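Local structure of MmeI (Methylophilus methylotrophus, 5HR4) at residues E215-E220 against N246-L251. The protein is a type IIL restriction-modification enzyme that binds DNA and probably methylates adenine at N6 with S-adenosyl-L-methionine. Numbering follows the deposited sequence.
Sequences ETKTLE and NLDEHL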
loop_
_atom_site.group_PDB
_atom_site.type_symbol
_atom_site.label_atom_id
_atom_site.label_comp_id
_atom_site.label_asym_id
_atom_site.label_seq_id
_atom_site.Cartn_x
_atom_site.Cartn_y
_atom_site.Cartn_z
ATOM N N GLU A 215 0.309 -39.465 -17.770
ATOM C CA GLU A 215 1.379 -40.446 -17.617
ATOM C C GLU A 215 1.219 -41.660 -18.529
ATOM O O GLU A 215 2.218 -42.327 -18.823
ATOM C CB GLU A 215 1.470 -40.910 -16.165
ATOM C CG GLU A 215 1.997 -39.854 -15.197
ATOM C CD GLU A 215 1.895 -40.291 -13.737
ATOM O OE1 GLU A 215 1.249 -41.334 -13.478
ATOM O OE2 GLU A 215 2.457 -39.591 -12.853
ATOM N N THR A 216 0.013 -41.966 -18.992
ATOM C CA THR A 216 -0.199 -43.206 -19.729
ATOM C C THR A 216 -0.522 -42.996 -21.203
ATOM O O THR A 216 -0.128 -43.813 -22.044
ATOM C CB THR A 216 -1.320 -44.025 -19.070
ATOM O OG1 THR A 216 -2.557 -43.314 -19.169
ATOM C CG2 THR A 216 -1.015 -44.277 -17.594
ATOM N N LYS A 217 -1.216 -41.917 -21.549
ATOM C CA LYS A 217 -1.631 -41.690 -22.921
ATOM C C LYS A 217 -0.812 -40.607 -23.614
ATOM O O LYS A 217 -1.148 -40.219 -24.734
ATOM C CB LYS A 217 -3.122 -41.342 -22.960
ATOM C CG LYS A 217 -4.029 -42.481 -22.500
ATOM C CD LYS A 217 -5.214 -42.717 -23.447
ATOM C CE LYS A 217 -4.830 -43.597 -24.634
ATOM N NZ LYS A 217 -6.022 -44.174 -25.314
ATOM N N THR A 218 0.265 -40.135 -22.994
ATOM C CA THR A 218 1.045 -39.015 -23.506
ATOM C C THR A 218 2.521 -39.381 -23.568
ATOM O O THR A 218 3.059 -39.983 -22.635
ATOM C CB THR A 218 0.846 -37.767 -22.633
ATOM O OG1 THR A 218 -0.437 -37.200 -22.920
ATOM C CG2 THR A 218 1.902 -36.740 -22.909
ATOM N N LEU A 219 3.166 -38.996 -24.672
ATOM C CA LEU A 219 4.545 -39.377 -24.941
ATOM C C LEU A 219 5.510 -38.668 -23.994
ATOM O O LEU A 219 5.281 -37.533 -23.562
ATOM C CB LEU A 219 4.913 -39.047 -26.385
ATOM C CG LEU A 219 4.489 -39.951 -27.544
ATOM C CD1 LEU A 219 5.231 -39.509 -28.790
ATOM C CD2 LEU A 219 4.746 -41.429 -27.229
ATOM N N GLU A 220 6.620 -39.348 -23.691
ATOM C CA GLU A 220 7.569 -38.823 -22.713
ATOM C C GLU A 220 8.262 -37.555 -23.202
ATOM O O GLU A 220 8.633 -36.705 -22.384
ATOM C CB GLU A 220 8.603 -39.889 -22.366
ATOM C CG GLU A 220 9.726 -39.395 -21.474
ATOM C CD GLU A 220 10.920 -40.320 -21.504
ATOM O OE1 GLU A 220 10.819 -41.379 -22.162
ATOM O OE2 GLU A 220 11.953 -39.995 -20.876
ATOM N N ASN A 246 -17.859 -43.764 -29.496
ATOM C CA ASN A 246 -16.623 -44.534 -29.449
ATOM C C ASN A 246 -15.505 -43.776 -28.758
ATOM O O ASN A 246 -14.341 -44.167 -28.883
ATOM C CB ASN A 246 -16.181 -44.920 -30.858
ATOM C CG ASN A 246 -15.762 -43.718 -31.664
ATOM O OD1 ASN A 246 -16.232 -42.607 -31.407
ATOM N ND2 ASN A 246 -14.876 -43.916 -32.637
ATOM N N LEU A 247 -15.831 -42.690 -28.065
ATOM C CA LEU A 247 -14.826 -41.868 -27.406
ATOM C C LEU A 247 -13.917 -42.708 -26.511
ATOM O O LEU A 247 -14.366 -43.636 -25.840
ATOM C CB LEU A 247 -15.512 -40.775 -26.589
ATOM C CG LEU A 247 -14.618 -39.691 -25.990
ATOM C CD1 LEU A 247 -13.748 -39.002 -27.063
ATOM C CD2 LEU A 247 -15.498 -38.686 -25.253
ATOM N N ASP A 248 -12.622 -42.388 -26.546
ATOM C CA ASP A 248 -11.611 -43.081 -25.748
ATOM C C ASP A 248 -12.081 -43.254 -24.312
ATOM O O ASP A 248 -12.506 -42.292 -23.669
ATOM C CB ASP A 248 -10.295 -42.283 -25.790
ATOM C CG ASP A 248 -9.135 -42.988 -25.077
ATOM O OD1 ASP A 248 -9.241 -43.283 -23.866
ATOM O OD2 ASP A 248 -8.100 -43.236 -25.727
ATOM N N GLU A 249 -12.012 -44.490 -23.813
ATOM C CA GLU A 249 -12.513 -44.758 -22.467
ATOM C C GLU A 249 -11.856 -43.844 -21.448
ATOM O O GLU A 249 -12.526 -43.272 -20.582
ATOM C CB GLU A 249 -12.286 -46.216 -22.089
ATOM C CG GLU A 249 -13.365 -47.120 -22.610
ATOM C CD GLU A 249 -12.954 -48.570 -22.559
ATOM O OE1 GLU A 249 -11.901 -48.860 -21.945
ATOM O OE2 GLU A 249 -13.673 -49.411 -23.145
ATOM N N HIS A 250 -10.541 -43.667 -21.562
ATOM C CA HIS A 250 -9.833 -42.845 -20.593
ATOM C C HIS A 250 -10.327 -41.401 -20.641
ATOM O O HIS A 250 -10.493 -40.764 -19.594
ATOM C CB HIS A 250 -8.324 -42.947 -20.838
ATOM C CG HIS A 250 -7.800 -44.360 -20.874
ATOM N ND1 HIS A 250 -6.512 -44.668 -21.264
ATOM C CD2 HIS A 250 -8.387 -45.543 -20.562
ATOM C CE1 HIS A 250 -6.330 -45.976 -21.195
ATOM N NE2 HIS A 250 -7.452 -46.530 -20.772
ATOM N N LEU A 251 -10.599 -40.873 -21.842
ATOM C CA LEU A 251 -11.137 -39.516 -21.939
ATOM C C LEU A 251 -12.581 -39.461 -21.455
ATOM O O LEU A 251 -12.989 -38.486 -20.807
ATOM C CB LEU A 251 -11.045 -38.994 -23.375
ATOM C CG LEU A 251 -9.669 -38.629 -23.942
ATOM C CD1 LEU A 251 -9.703 -38.564 -25.477
ATOM C CD2 LEU A 251 -9.159 -37.311 -23.352
#
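Asp248 OD1 takes two weak capping bonds from the backbone of its own segment, while OD2 of the same carboxylate meets the ammonium group of Lys217 across the contact. His250 N lies 2.7 Å from Asp248 OD1 with a bent N-H...O angle of 129°, and Leu251 N is farther, 3.4 Å from Asp248 OD1. This is an N-cap: Asp248 sits just before a short, weakly bonded helix about residues 249-251. The salt bridge from Lys217 NZ to Asp248 OD2 is modelled at 2.3 Å, shorter than a sound N-O contact, so the length is doubtful at this resolution and only the pairing of charges should be read from it. Within the helicase spacer region, the contact joins the C-terminal part of helix 209-217 to the start of the segment around helix 249-252, on the protein surface. Lys217 reaches across with its chain bent at chi2 and chi3, crossing the His250 side chain at about a right angle. CG of Lys217 lies in the plane of the imidazole at its edge, 3.5 Å from His250 ND1, and CD of Lys217 also approaches ND1, obliquely to the ring. Tyr213, one turn earlier in helix 209-217, also touches His250 and Leu251.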